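Local coordinates for uncharacterized protein (Bacteroides fragilis, PDB 3NNG) that is of unknown function but carries a calcium-binding F5/8 type C (discoidin-like) domain, a fold that in its relatives often binds carbohydrates or membrane surfaces, at residues Val17-Trp22 with Glu153-Glu158; Cys26-Ala31 with Phe52-Ala57; Gly45-Thr50 with Val79-Ala84; Val72-Phe77 with Pro133-Phe138; Ser93-Val98 with Asn141-Asp146. The protein carries 1 engineered substitution. All coordinates share one frame; numbering follows the deposited sequence.

Interaction 1. Residues Val17-Trp22 with Glu153-Glu158. Engineered in segment 153-158: Glu158 (natural residue Val). With CA (calcium ion), chain C.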
# COMPACT_ATOMS: atom_id res chain seq x y z
N VAL A 17 5.14 6.57 -9.08
CA VAL A 17 6.32 5.81 -9.48
C VAL A 17 5.90 4.60 -10.33
O VAL A 17 5.02 3.84 -9.93
CB VAL A 17 7.10 5.33 -8.22
CG1 VAL A 17 8.24 4.39 -8.59
CG2 VAL A 17 7.60 6.52 -7.41
N ASP A 18 6.53 4.42 -11.49
CA ASP A 18 6.27 3.26 -12.35
C ASP A 18 6.51 1.97 -11.58
O ASP A 18 7.53 1.83 -10.91
CB ASP A 18 7.16 3.31 -13.61
CG ASP A 18 7.32 1.94 -14.27
OD1 ASP A 18 6.31 1.22 -14.41
OD2 ASP A 18 8.45 1.58 -14.67
N ARG A 19 5.57 1.03 -11.69
CA ARG A 19 5.53 -0.14 -10.80
C ARG A 19 5.90 -1.46 -11.49
O ARG A 19 6.04 -2.50 -10.84
CB ARG A 19 4.13 -0.27 -10.17
CG ARG A 19 3.71 0.93 -9.30
CD ARG A 19 2.24 0.90 -8.93
NE ARG A 19 1.37 0.99 -10.10
CZ ARG A 19 0.04 1.00 -10.07
NH1 ARG A 19 -0.62 0.91 -8.91
NH2 ARG A 19 -0.64 1.08 -11.21
N SER A 20 6.05 -1.42 -12.81
CA SER A 20 6.18 -2.64 -13.61
C SER A 20 7.37 -3.53 -13.26
O SER A 20 7.39 -4.70 -13.62
CB SER A 20 6.23 -2.30 -15.10
OG SER A 20 7.41 -1.58 -15.39
N ALA A 21 8.38 -2.98 -12.58
CA ALA A 21 9.53 -3.79 -12.20
C ALA A 21 9.59 -4.01 -10.69
O ALA A 21 10.55 -4.58 -10.17
CB ALA A 21 10.84 -3.17 -12.72
N TRP A 22 8.57 -3.55 -9.99
CA TRP A 22 8.42 -3.86 -8.58
C TRP A 22 8.29 -5.36 -8.32
O TRP A 22 7.78 -6.13 -9.14
CB TRP A 22 7.19 -3.15 -8.01
CG TRP A 22 7.39 -1.69 -7.83
CD1 TRP A 22 8.47 -0.94 -8.26
CD2 TRP A 22 6.50 -0.79 -7.18
NE1 TRP A 22 8.29 0.38 -7.91
CE2 TRP A 22 7.09 0.50 -7.25
CE3 TRP A 22 5.26 -0.94 -6.54
CZ2 TRP A 22 6.48 1.61 -6.70
CZ3 TRP A 22 4.66 0.17 -6.01
CH2 TRP A 22 5.27 1.43 -6.09
N GLU A 153 -5.69 -0.70 -5.64
CA GLU A 153 -4.59 0.01 -6.24
C GLU A 153 -3.83 0.77 -5.18
O GLU A 153 -4.41 1.56 -4.45
CB GLU A 153 -5.11 0.98 -7.30
CG GLU A 153 -5.46 0.28 -8.60
CD GLU A 153 -4.22 -0.33 -9.23
OE1 GLU A 153 -3.24 0.41 -9.45
OE2 GLU A 153 -4.21 -1.54 -9.51
N ILE A 154 -2.52 0.52 -5.10
CA ILE A 154 -1.63 1.34 -4.30
C ILE A 154 -0.56 1.96 -5.20
O ILE A 154 -0.10 1.34 -6.15
CB ILE A 154 -0.94 0.53 -3.21
CG1 ILE A 154 -0.16 1.48 -2.29
CG2 ILE A 154 -0.03 -0.56 -3.83
CD1 ILE A 154 0.28 0.83 -0.99
N ASN A 155 -0.19 3.19 -4.88
CA ASN A 155 0.86 3.89 -5.61
C ASN A 155 1.81 4.55 -4.64
O ASN A 155 1.43 4.88 -3.51
CB ASN A 155 0.26 4.96 -6.51
CG ASN A 155 -0.32 4.37 -7.78
OD1 ASN A 155 0.41 4.10 -8.73
ND2 ASN A 155 -1.63 4.16 -7.79
N LEU A 156 3.05 4.73 -5.07
CA LEU A 156 4.01 5.51 -4.30
C LEU A 156 4.36 6.72 -5.15
O LEU A 156 4.37 6.63 -6.38
CB LEU A 156 5.26 4.69 -3.98
CG LEU A 156 5.33 3.89 -2.67
CD1 LEU A 156 4.00 3.26 -2.30
CD2 LEU A 156 6.46 2.81 -2.74
N TYR A 157 4.65 7.85 -4.50
CA TYR A 157 4.90 9.11 -5.21
C TYR A 157 6.26 9.72 -4.90
O TYR A 157 6.81 9.54 -3.80
CB TYR A 157 3.80 10.12 -4.91
CG TYR A 157 2.43 9.63 -5.33
CD1 TYR A 157 1.63 8.94 -4.44
CD2 TYR A 157 1.96 9.82 -6.63
CE1 TYR A 157 0.37 8.47 -4.81
CE2 TYR A 157 0.71 9.34 -7.02
CZ TYR A 157 -0.08 8.66 -6.10
OH TYR A 157 -1.32 8.17 -6.45
N GLU A 158 6.79 10.44 -5.89
CA GLU A 158 8.03 11.18 -5.74
C GLU A 158 7.79 12.56 -6.36
O GLU A 158 6.86 12.74 -7.15
CB GLU A 158 9.17 10.46 -6.46
CG GLU A 158 9.02 10.48 -7.97
CD GLU A 158 10.00 9.55 -8.66
OE1 GLU A 158 11.12 9.38 -8.14
OE2 GLU A 158 9.65 8.99 -9.72
CA CA C . -5.82 -3.62 -9.16
O HOH W 1 3.21 4.04 -7.94
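The loop 17-22 meets strand 154-158 through one backbone hydrogen bond, Val17 N to Leu156 O at 2.8 Å, and then leaves the strand in a type I turn from Arg19 to Trp22. From the start of that turn Arg19 reaches back along the strand, and its NH1 is gripped twice in the guanidinium plane: by Glu153 OE1 at 2.7 Å, in a salt bridge, and by the carbonyl oxygen of Ile154 at 2.8 Å. A bend at chi3 (-63°) brings the guanidinium alongside the strand; its plane stands 82° from the carboxylate, and NH1 approaches OE1 from the syn side but out of the carboxylate plane. Asn155 OD1 lies over one guanidinium face. In the jelly-roll of F5/8 type C domains a calcium ion commonly sits in the loops at one end of the sandwich, and here the two oxygens of Glu153 divide the work: OE2 binds the calcium ion, together with Leu41, Asp44, Glu46, Thr49 and Ala152, while OE1 faces Arg19. The arginine is therefore a second-shell residue that would help fix the carboxylate and offset its charge. A water bridges Val17 O, Asn155 OD1 and Leu156 N. Trp22 puts CH2 3.8 Å from Leu156 CD2, and Arg19 CG lies over one face of the indole. Val17 CG2 touches the carboxylate of the engineered Glu158, whose OE2 pairs with Arg70.

Interaction 2. Residues Cys26-Ala31 with Phe52-Ala57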
# COMPACT_ATOMS: atom_id res chain seq x y z
N CYS A 26 2.91 -10.14 0.22
CA CYS A 26 1.97 -9.80 1.29
C CYS A 26 1.95 -10.88 2.36
O CYS A 26 2.52 -11.95 2.18
CB CYS A 26 0.56 -9.67 0.76
SG CYS A 26 -0.05 -11.21 0.01
N SER A 27 1.27 -10.59 3.45
CA SER A 27 1.18 -11.49 4.58
C SER A 27 0.48 -12.79 4.22
O SER A 27 0.95 -13.88 4.55
CB SER A 27 0.42 -10.79 5.70
OG SER A 27 -0.81 -10.31 5.21
N ASN A 28 -0.65 -12.68 3.52
CA ASN A 28 -1.50 -13.81 3.18
C ASN A 28 -2.30 -13.42 1.95
O ASN A 28 -2.51 -12.23 1.70
CB ASN A 28 -2.48 -14.14 4.32
CG ASN A 28 -1.81 -14.78 5.52
OD1 ASN A 28 -1.75 -14.19 6.61
ND2 ASN A 28 -1.28 -15.99 5.32
N VAL A 29 -2.75 -14.42 1.19
CA VAL A 29 -3.66 -14.15 0.08
C VAL A 29 -5.00 -14.75 0.44
O VAL A 29 -5.07 -15.93 0.79
CB VAL A 29 -3.16 -14.75 -1.25
CG1 VAL A 29 -4.22 -14.57 -2.34
CG2 VAL A 29 -1.84 -14.10 -1.68
N TYR A 30 -6.07 -13.97 0.37
CA TYR A 30 -7.37 -14.49 0.76
C TYR A 30 -7.69 -15.79 -0.00
O TYR A 30 -7.47 -15.88 -1.20
CB TYR A 30 -8.47 -13.45 0.54
CG TYR A 30 -9.82 -13.94 1.03
CD1 TYR A 30 -10.11 -13.99 2.39
CD2 TYR A 30 -10.79 -14.35 0.14
CE1 TYR A 30 -11.34 -14.44 2.84
CE2 TYR A 30 -12.02 -14.80 0.57
CZ TYR A 30 -12.29 -14.85 1.92
OH TYR A 30 -13.51 -15.29 2.36
N ALA A 31 -8.20 -16.79 0.71
CA ALA A 31 -8.63 -18.04 0.08
C ALA A 31 -7.46 -18.72 -0.63
O ALA A 31 -7.66 -19.58 -1.49
CB ALA A 31 -9.77 -17.77 -0.93
N PHE A 52 -6.43 -8.79 -1.36
CA PHE A 52 -7.38 -8.94 -0.27
C PHE A 52 -6.86 -10.02 0.65
O PHE A 52 -6.29 -11.00 0.18
CB PHE A 52 -8.78 -9.29 -0.79
CG PHE A 52 -9.87 -9.13 0.24
CD1 PHE A 52 -10.34 -7.86 0.58
CD2 PHE A 52 -10.43 -10.24 0.87
CE1 PHE A 52 -11.35 -7.70 1.55
CE2 PHE A 52 -11.45 -10.10 1.83
CZ PHE A 52 -11.91 -8.83 2.17
N THR A 53 -7.04 -9.84 1.95
CA THR A 53 -6.44 -10.76 2.89
C THR A 53 -7.16 -10.77 4.24
O THR A 53 -8.12 -10.03 4.45
CB THR A 53 -4.98 -10.36 3.13
OG1 THR A 53 -4.32 -11.33 3.96
CG2 THR A 53 -4.93 -8.99 3.79
N TRP A 54 -6.68 -11.63 5.13
CA TRP A 54 -7.11 -11.64 6.52
C TRP A 54 -6.51 -10.44 7.24
O TRP A 54 -5.35 -10.08 6.99
CB TRP A 54 -6.60 -12.91 7.21
CG TRP A 54 -7.39 -14.13 6.86
CD1 TRP A 54 -8.51 -14.57 7.49
CD2 TRP A 54 -7.11 -15.07 5.82
NE1 TRP A 54 -8.96 -15.72 6.90
CE2 TRP A 54 -8.12 -16.06 5.87
CE3 TRP A 54 -6.12 -15.17 4.84
CZ2 TRP A 54 -8.16 -17.13 4.99
CZ3 TRP A 54 -6.16 -16.24 3.96
CH2 TRP A 54 -7.18 -17.20 4.03
N GLY A 55 -7.29 -9.83 8.13
CA GLY A 55 -6.84 -8.74 8.97
C GLY A 55 -5.97 -9.24 10.11
O GLY A 55 -5.79 -10.44 10.24
N VAL A 56 -5.41 -8.34 10.92
CA VAL A 56 -4.52 -8.76 12.00
C VAL A 56 -5.20 -9.62 13.06
O VAL A 56 -4.53 -10.40 13.73
CB VAL A 56 -3.87 -7.57 12.72
CG1 VAL A 56 -2.96 -6.79 11.79
CG2 VAL A 56 -4.95 -6.65 13.31
N ALA A 57 -6.50 -9.46 13.24
CA ALA A 57 -7.18 -10.13 14.35
C ALA A 57 -7.28 -11.62 14.12
O ALA A 57 -7.18 -12.42 15.05
CB ALA A 57 -8.57 -9.56 14.55
O HOH W 2 -2.90 -11.41 6.51
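The ring of Tyr30 receives the edge of Phe52 on one face: the two form a T-shaped pair with centroids 5.4 Å apart and planes at 77°. Phe52 CD2 comes within 3.8 Å of Tyr30 CG, near the base of the tyrosine ring. Both residues hold CG anti to the backbone N (chi1 -176° for Tyr30, -166° for Phe52), which lets the side chains run side by side in the same direction. Trp54 meets Tyr30 obliquely, while the CB of Asn28 lies at the edge of the indole, 3.8 Å from CE3. The far rim of that indole comes close to the backbone of 29-31, with CZ3 3.4 Å from Val29 O. Beside the rings the main chains are tied by a hydrogen bond from Tyr30 N to Phe52 O, at 3.0 Å. Next along the strand, a water gathers Ser27 OG, Thr53 OG1 and the carbonyl oxygen of Trp54, linking loop and strand; Ser27 OG has a further partner in Trp63 N. Tyr37 meets Tyr30 edge-to-face, Tyr85 meets Phe52, and Tyr148 meets Trp54, extending the group beyond the two segments. Together these rings make an aromatic cluster that joins the loop after strand 23-26 to strand 51-54 of the beta-sandwich.

Interaction 3. Residues Gly45-Thr50 with Val79-Ala84. With CA (calcium ion), chain C.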
# COMPACT_ATOMS: atom_id res chain seq x y z
N GLY A 45 -2.94 -1.44 -12.15
CA GLY A 45 -3.62 -0.32 -12.78
C GLY A 45 -5.13 -0.45 -12.90
O GLY A 45 -5.77 0.43 -13.46
N GLU A 46 -5.69 -1.53 -12.35
CA GLU A 46 -7.11 -1.84 -12.53
C GLU A 46 -7.90 -1.78 -11.22
O GLU A 46 -7.56 -2.46 -10.26
CB GLU A 46 -7.25 -3.23 -13.16
CG GLU A 46 -8.67 -3.77 -13.18
CD GLU A 46 -9.60 -2.89 -14.00
OE1 GLU A 46 -10.67 -2.49 -13.47
OE2 GLU A 46 -9.26 -2.59 -15.15
N ILE A 47 -8.97 -1.00 -11.17
CA ILE A 47 -9.72 -0.87 -9.91
C ILE A 47 -10.45 -2.15 -9.53
O ILE A 47 -10.69 -2.44 -8.35
CB ILE A 47 -10.70 0.34 -9.94
CG1 ILE A 47 -11.27 0.60 -8.54
CG2 ILE A 47 -11.82 0.15 -10.99
CD1 ILE A 47 -10.32 1.35 -7.59
N ASN A 48 -10.77 -2.96 -10.53
CA ASN A 48 -11.60 -4.14 -10.31
C ASN A 48 -10.84 -5.40 -9.95
O ASN A 48 -11.44 -6.45 -9.75
CB ASN A 48 -12.52 -4.38 -11.50
CG ASN A 48 -13.72 -3.45 -11.48
OD1 ASN A 48 -14.47 -3.41 -10.50
ND2 ASN A 48 -13.90 -2.69 -12.56
N THR A 49 -9.52 -5.30 -9.85
CA THR A 49 -8.73 -6.41 -9.31
C THR A 49 -8.12 -5.91 -8.02
O THR A 49 -7.71 -4.76 -7.92
CB THR A 49 -7.64 -6.86 -10.28
OG1 THR A 49 -6.76 -5.76 -10.52
CG2 THR A 49 -8.26 -7.31 -11.62
N THR A 50 -8.05 -6.76 -7.01
CA THR A 50 -7.61 -6.26 -5.73
C THR A 50 -6.80 -7.27 -4.96
O THR A 50 -6.98 -8.49 -5.10
CB THR A 50 -8.83 -5.84 -4.88
OG1 THR A 50 -8.39 -5.27 -3.64
CG2 THR A 50 -9.68 -7.06 -4.60
N VAL A 79 -3.91 4.78 -1.67
CA VAL A 79 -4.62 3.51 -1.75
C VAL A 79 -6.07 3.79 -2.18
O VAL A 79 -6.57 4.90 -2.00
CB VAL A 79 -4.56 2.74 -0.40
CG1 VAL A 79 -3.11 2.38 -0.07
CG2 VAL A 79 -5.17 3.56 0.74
N THR A 80 -6.71 2.79 -2.78
CA THR A 80 -8.12 2.86 -3.15
C THR A 80 -8.94 1.91 -2.28
O THR A 80 -8.39 1.24 -1.40
CB THR A 80 -8.33 2.45 -4.62
OG1 THR A 80 -7.91 1.09 -4.80
CG2 THR A 80 -7.52 3.36 -5.57
N LYS A 81 -10.25 1.86 -2.50
CA LYS A 81 -11.04 0.76 -1.97
C LYS A 81 -10.42 -0.57 -2.40
O LYS A 81 -9.65 -0.62 -3.37
CB LYS A 81 -12.47 0.82 -2.52
CG LYS A 81 -12.52 0.72 -4.05
CD LYS A 81 -13.97 0.49 -4.50
CE LYS A 81 -14.05 0.39 -6.02
NZ LYS A 81 -15.44 0.16 -6.48
N GLN A 82 -10.75 -1.65 -1.70
CA GLN A 82 -10.60 -2.98 -2.26
C GLN A 82 -11.91 -3.29 -2.97
O GLN A 82 -12.96 -2.75 -2.60
CB GLN A 82 -10.31 -4.04 -1.18
CG GLN A 82 -11.27 -4.04 0.01
CD GLN A 82 -12.62 -4.68 -0.30
OE1 GLN A 82 -12.70 -5.66 -1.04
NE2 GLN A 82 -13.69 -4.13 0.27
N SER A 83 -11.88 -4.16 -3.97
CA SER A 83 -13.07 -4.41 -4.76
C SER A 83 -13.48 -5.88 -4.74
O SER A 83 -14.10 -6.36 -5.67
CB SER A 83 -12.87 -3.96 -6.21
OG SER A 83 -11.72 -4.59 -6.77
N ALA A 84 -13.13 -6.58 -3.67
CA ALA A 84 -13.45 -8.00 -3.54
C ALA A 84 -14.79 -8.17 -2.84
O ALA A 84 -15.61 -9.01 -3.23
CB ALA A 84 -12.35 -8.72 -2.75
CA CA C . -5.82 -3.62 -9.16
O HOH W 3 -13.39 -7.35 -7.93
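Ser83 and Ile47 join two loops at the calcium-bearing end of the F5/8 type C beta-sandwich, the first of which coils round the metal in a type I turn from Glu46 to Thr49. Of the two segments, only the turn binds the calcium ion: Glu46 O at 2.4 Å, Thr49 O at 2.5 Å and Thr49 OG1 at 2.7 Å, the shell being completed by Leu41, Asp44, Ala152 and Glu153. Glu46 OE1 turns its anti lone pair to the backbone N-H of Asn48, which would help hold the turn between the ligands Glu46 and Thr49. Between the loops the direct polar link is the hydroxyl of Ser83, which donates to Ile47 O in the carbonyl plane, on a lone pair, at 2.9 Å. A water supplies a second link by donating to both Asn48 O and Ser83 O. The rest is van der Waals packing. Ile47 sends CD1 against the CB of Thr80, and its CG1 is crossed at about a right angle by the extended chain of Lys81, which touches it at CE. Thr50 splits its branches: CG2 meets the CB of Ala84 at 3.6 Å, whereas OG1, anti to the backbone N (chi1 -177°), lies 3.4 Å from Gln82 CB.

Interaction 4. Residues Val72-Phe77 with Pro133-Phe138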
# COMPACT_ATOMS: atom_id res chain seq x y z
N VAL A 72 13.38 5.49 -4.50
CA VAL A 72 12.86 6.83 -4.70
C VAL A 72 12.90 7.65 -3.42
O VAL A 72 12.92 7.11 -2.30
CB VAL A 72 11.41 6.83 -5.24
CG1 VAL A 72 11.25 5.84 -6.40
CG2 VAL A 72 10.42 6.53 -4.12
N THR A 73 12.91 8.96 -3.59
CA THR A 73 12.68 9.84 -2.47
C THR A 73 11.17 9.91 -2.28
O THR A 73 10.47 10.61 -3.01
CB THR A 73 13.33 11.20 -2.75
OG1 THR A 73 14.75 10.99 -2.83
CG2 THR A 73 13.02 12.19 -1.63
N LEU A 74 10.67 9.16 -1.30
CA LEU A 74 9.23 8.92 -1.16
C LEU A 74 8.49 10.09 -0.54
O LEU A 74 8.75 10.45 0.61
CB LEU A 74 9.02 7.68 -0.29
CG LEU A 74 7.58 7.25 -0.04
CD1 LEU A 74 6.88 7.02 -1.38
CD2 LEU A 74 7.54 6.00 0.84
N THR A 75 7.56 10.68 -1.30
CA THR A 75 6.80 11.83 -0.80
C THR A 75 5.43 11.45 -0.23
O THR A 75 4.80 12.22 0.48
CB THR A 75 6.64 12.93 -1.89
OG1 THR A 75 6.07 14.10 -1.28
CG2 THR A 75 5.73 12.47 -3.02
N GLY A 76 4.96 10.24 -0.53
CA GLY A 76 3.70 9.79 0.02
C GLY A 76 3.24 8.55 -0.71
O GLY A 76 3.96 8.04 -1.57
N PHE A 77 2.04 8.07 -0.38
CA PHE A 77 1.47 6.97 -1.13
C PHE A 77 -0.04 7.16 -1.19
O PHE A 77 -0.61 8.06 -0.56
CB PHE A 77 1.83 5.64 -0.47
CG PHE A 77 1.16 5.41 0.84
CD1 PHE A 77 1.66 5.99 2.00
CD2 PHE A 77 0.01 4.65 0.92
CE1 PHE A 77 1.03 5.80 3.22
CE2 PHE A 77 -0.63 4.45 2.13
CZ PHE A 77 -0.12 5.02 3.29
N PRO A 133 14.34 9.85 1.38
CA PRO A 133 15.27 9.56 0.27
C PRO A 133 15.70 8.09 0.21
O PRO A 133 15.79 7.44 1.25
CB PRO A 133 16.48 10.45 0.57
CG PRO A 133 15.98 11.49 1.55
CD PRO A 133 14.93 10.78 2.36
N ASN A 134 15.93 7.59 -1.00
CA ASN A 134 16.48 6.24 -1.24
C ASN A 134 15.67 5.07 -0.69
O ASN A 134 16.24 4.07 -0.24
CB ASN A 134 17.93 6.13 -0.74
CG ASN A 134 18.80 7.33 -1.11
OD1 ASN A 134 18.82 7.77 -2.26
ND2 ASN A 134 19.53 7.85 -0.13
N VAL A 135 14.34 5.16 -0.72
CA VAL A 135 13.53 4.03 -0.29
C VAL A 135 13.67 2.89 -1.28
O VAL A 135 13.36 3.05 -2.47
CB VAL A 135 12.05 4.41 -0.11
CG1 VAL A 135 11.21 3.17 0.06
CG2 VAL A 135 11.88 5.35 1.12
N LYS A 136 14.18 1.75 -0.82
CA LYS A 136 14.34 0.57 -1.70
C LYS A 136 13.22 -0.45 -1.48
O LYS A 136 12.82 -1.16 -2.40
CB LYS A 136 15.71 -0.10 -1.49
CG LYS A 136 16.03 -1.27 -2.44
CD LYS A 136 15.88 -0.85 -3.89
CE LYS A 136 16.64 -1.76 -4.85
NZ LYS A 136 16.04 -3.10 -5.06
N GLU A 137 12.70 -0.49 -0.25
CA GLU A 137 11.61 -1.39 0.10
C GLU A 137 10.54 -0.65 0.94
O GLU A 137 10.87 0.15 1.81
CB GLU A 137 12.17 -2.60 0.87
CG GLU A 137 11.27 -3.81 0.91
CD GLU A 137 12.02 -5.08 1.32
OE1 GLU A 137 13.23 -4.97 1.64
OE2 GLU A 137 11.39 -6.17 1.33
N PHE A 138 9.26 -0.94 0.68
CA PHE A 138 8.15 -0.26 1.34
C PHE A 138 7.18 -1.31 1.84
O PHE A 138 6.81 -2.21 1.09
CB PHE A 138 7.45 0.67 0.33
CG PHE A 138 6.13 1.25 0.80
CD1 PHE A 138 4.96 0.52 0.73
CD2 PHE A 138 6.05 2.58 1.23
CE1 PHE A 138 3.74 1.06 1.12
CE2 PHE A 138 4.84 3.13 1.63
CZ PHE A 138 3.68 2.37 1.57
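Val72 and Val135 exchange two backbone hydrogen bonds, Val135 N to Val72 O at 2.9 Å and Val72 N to Val135 O at 3.2 Å, as an antiparallel hydrogen-bonded pair. Asn134 and Val135 both face Val72, a G1 beta bulge, and the chain turns a corner here. Past this bridge the segments part, their N-to-C directions 55° apart, and side chains fill the widening wedge. Close to the bridge, Leu74 CB touches Val135 CG2. Farther in, Leu74 extends CG anti to its own N (chi1 -179°) and brings CD2 to the edge of the Phe138 ring, 3.8 Å from CD2 of that ring. The same phenylalanine points its CZ at one face of Phe77, 4.0 Å from CG, in an edge-to-face pair with planes at 61°. On the outer side, Thr73 OG1 rests 3.5 Å from Pro133 CA. Ile96 of strand 93-100 and Leu156 of strand 148-159 adjoin the two phenylalanines in the interior of the sandwich. The backbones of Leu74 and Phe77 pair instead with the earlier part of strand 124-144, before the corner. Between 72-77 and 133-138, therefore, polar backbone pairing is confined to one bridge at the narrow end of the wedge, and past it the two segments hold together through core side chains.

Interaction 5. Residues Ser93-Val98 with Asn141-Asp146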
# COMPACT_ATOMS: atom_id res chain seq x y z
N SER A 93 -7.05 2.14 8.75
CA SER A 93 -5.81 2.69 9.32
C SER A 93 -4.60 1.79 9.05
O SER A 93 -4.72 0.56 9.01
CB SER A 93 -5.97 2.94 10.82
OG SER A 93 -6.29 1.73 11.50
N ALA A 94 -3.44 2.40 8.89
CA ALA A 94 -2.24 1.63 8.58
C ALA A 94 -1.02 2.29 9.15
O ALA A 94 -1.04 3.48 9.48
CB ALA A 94 -2.07 1.47 7.05
N GLU A 95 0.04 1.51 9.23
CA GLU A 95 1.36 1.98 9.61
C GLU A 95 2.33 1.61 8.49
O GLU A 95 2.18 0.57 7.84
CB GLU A 95 1.78 1.32 10.91
CG GLU A 95 2.95 1.98 11.58
CD GLU A 95 2.65 2.36 13.02
OE1 GLU A 95 1.75 1.73 13.62
OE2 GLU A 95 3.31 3.29 13.54
N ILE A 96 3.32 2.47 8.26
CA ILE A 96 4.27 2.30 7.17
C ILE A 96 5.69 2.05 7.69
O ILE A 96 6.14 2.71 8.62
CB ILE A 96 4.33 3.58 6.28
CG1 ILE A 96 2.99 3.80 5.56
CG2 ILE A 96 5.47 3.50 5.29
CD1 ILE A 96 2.56 2.63 4.70
N LYS A 97 6.39 1.09 7.08
CA LYS A 97 7.83 0.93 7.28
C LYS A 97 8.53 0.96 5.93
O LYS A 97 8.01 0.42 4.95
CB LYS A 97 8.16 -0.38 7.99
CG LYS A 97 7.55 -0.52 9.38
CD LYS A 97 8.18 -1.67 10.16
CE LYS A 97 8.19 -1.37 11.66
NZ LYS A 97 6.84 -1.22 12.27
N VAL A 98 9.71 1.58 5.88
CA VAL A 98 10.54 1.56 4.68
C VAL A 98 11.94 1.11 5.02
O VAL A 98 12.36 1.17 6.18
CB VAL A 98 10.62 2.95 4.01
CG1 VAL A 98 9.23 3.42 3.60
CG2 VAL A 98 11.25 3.94 4.96
N ASN A 141 1.69 -1.99 6.97
CA ASN A 141 1.03 -2.85 7.95
C ASN A 141 -0.38 -2.32 8.22
O ASN A 141 -0.53 -1.24 8.81
CB ASN A 141 1.83 -2.90 9.25
CG ASN A 141 3.16 -3.63 9.08
OD1 ASN A 141 3.19 -4.76 8.59
ND2 ASN A 141 4.26 -2.99 9.48
N CYS A 142 -1.39 -3.07 7.77
CA CYS A 142 -2.77 -2.66 7.86
C CYS A 142 -3.31 -2.97 9.24
O CYS A 142 -3.29 -4.12 9.67
CB CYS A 142 -3.61 -3.34 6.77
SG CYS A 142 -2.96 -2.94 5.11
N LEU A 143 -3.74 -1.93 9.94
CA LEU A 143 -4.21 -2.05 11.32
C LEU A 143 -5.71 -2.32 11.42
O LEU A 143 -6.13 -3.28 12.07
CB LEU A 143 -3.83 -0.80 12.13
CG LEU A 143 -2.32 -0.54 12.18
CD1 LEU A 143 -2.01 0.78 12.89
CD2 LEU A 143 -1.57 -1.71 12.84
N THR A 144 -6.53 -1.49 10.77
CA THR A 144 -7.96 -1.76 10.74
C THR A 144 -8.47 -1.56 9.31
O THR A 144 -7.90 -0.78 8.56
CB THR A 144 -8.75 -0.85 11.72
OG1 THR A 144 -8.61 0.52 11.31
CG2 THR A 144 -8.25 -1.00 13.17
N PRO A 145 -9.55 -2.27 8.95
CA PRO A 145 -10.23 -3.22 9.84
C PRO A 145 -9.35 -4.43 10.15
O PRO A 145 -8.45 -4.72 9.36
CB PRO A 145 -11.47 -3.65 9.03
CG PRO A 145 -11.17 -3.31 7.63
CD PRO A 145 -10.26 -2.12 7.66
N ASP A 146 -9.58 -5.10 11.28
CA ASP A 146 -8.73 -6.21 11.69
C ASP A 146 -9.27 -7.60 11.35
O ASP A 146 -8.66 -8.62 11.69
CB ASP A 146 -8.32 -6.11 13.17
CG ASP A 146 -9.50 -6.24 14.13
OD1 ASP A 146 -10.60 -6.67 13.73
OD2 ASP A 146 -9.30 -5.90 15.31
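The carbonyl oxygen of Ser93 accepts two backbone N-H groups, from Leu143 N at 2.8 Å and from Thr144 N at 3.3 Å, both reaching it from the same face of its plane. Two successive residues opposite one define a classic beta bulge, and the register slips by one between Ser93 and Ala94. Ser93 also gives its own N-H to Thr144 O. The hydroxyls of this pair also meet: Ser93 OG and Thr144 OG1 are 2.6 Å apart, a short hydrogen bond in which either could be the donor. Each hydroxyl sits between its backbone N and carbonyl carbon (chi1 59° and 63°), and this common rotation turns the two oxygens toward each other across the strands. Leu143, the extra residue of the bulge, lays its CB beside Ser93 OG and sends CD1 to within 3.9 Å of Glu95 OE1, so a methyl group borders a carboxylate. Beyond the bulge regular pairing resumes. Glu95 and Asn141 exchange backbone bonds, with Asn141 N to Glu95 O at 2.7 Å, and Lys97 lies obliquely by the Asn141 amide, its CG 4.1 Å from ND2. Ala94 and Cys142 form the intervening non-hydrogen-bonded pair, on the opposite face from Ser93, Glu95, Asn141 and Thr144; there Ala94 touches Ile140, and Cys142 meets Cys62 and Leu91. One buried face and one more polar face are what an antiparallel strand pair in the wall of a jelly-roll beta-sandwich presents, with the bulge placed just before the chain leaves the sheet at Pro145, which follows a cis peptide bond.

The five contacts illustrate how a small beta-sandwich is closed by segments distant in sequence. Interaction 1 joins the two ends of the domain, and the other four nest within its loop, where 2 and 3, 3 and 4, and 4 and 5 cross, their segments alternating. Interactions 1 and 3 share the calcium ion, their centres about 15 Å apart. Between centres, interaction 4 lies about 10 Å from interaction 1, where strands 71-79 and 148-159 are neighbours, and about 24 Å from interaction 2. Interaction 5 continues along strand 124-144, Ile96 packing on Phe138. Interaction 2 touches interaction 3 through Phe52 and interaction 5 through helix 56-59. Core, loops and metal site thus form one connected network.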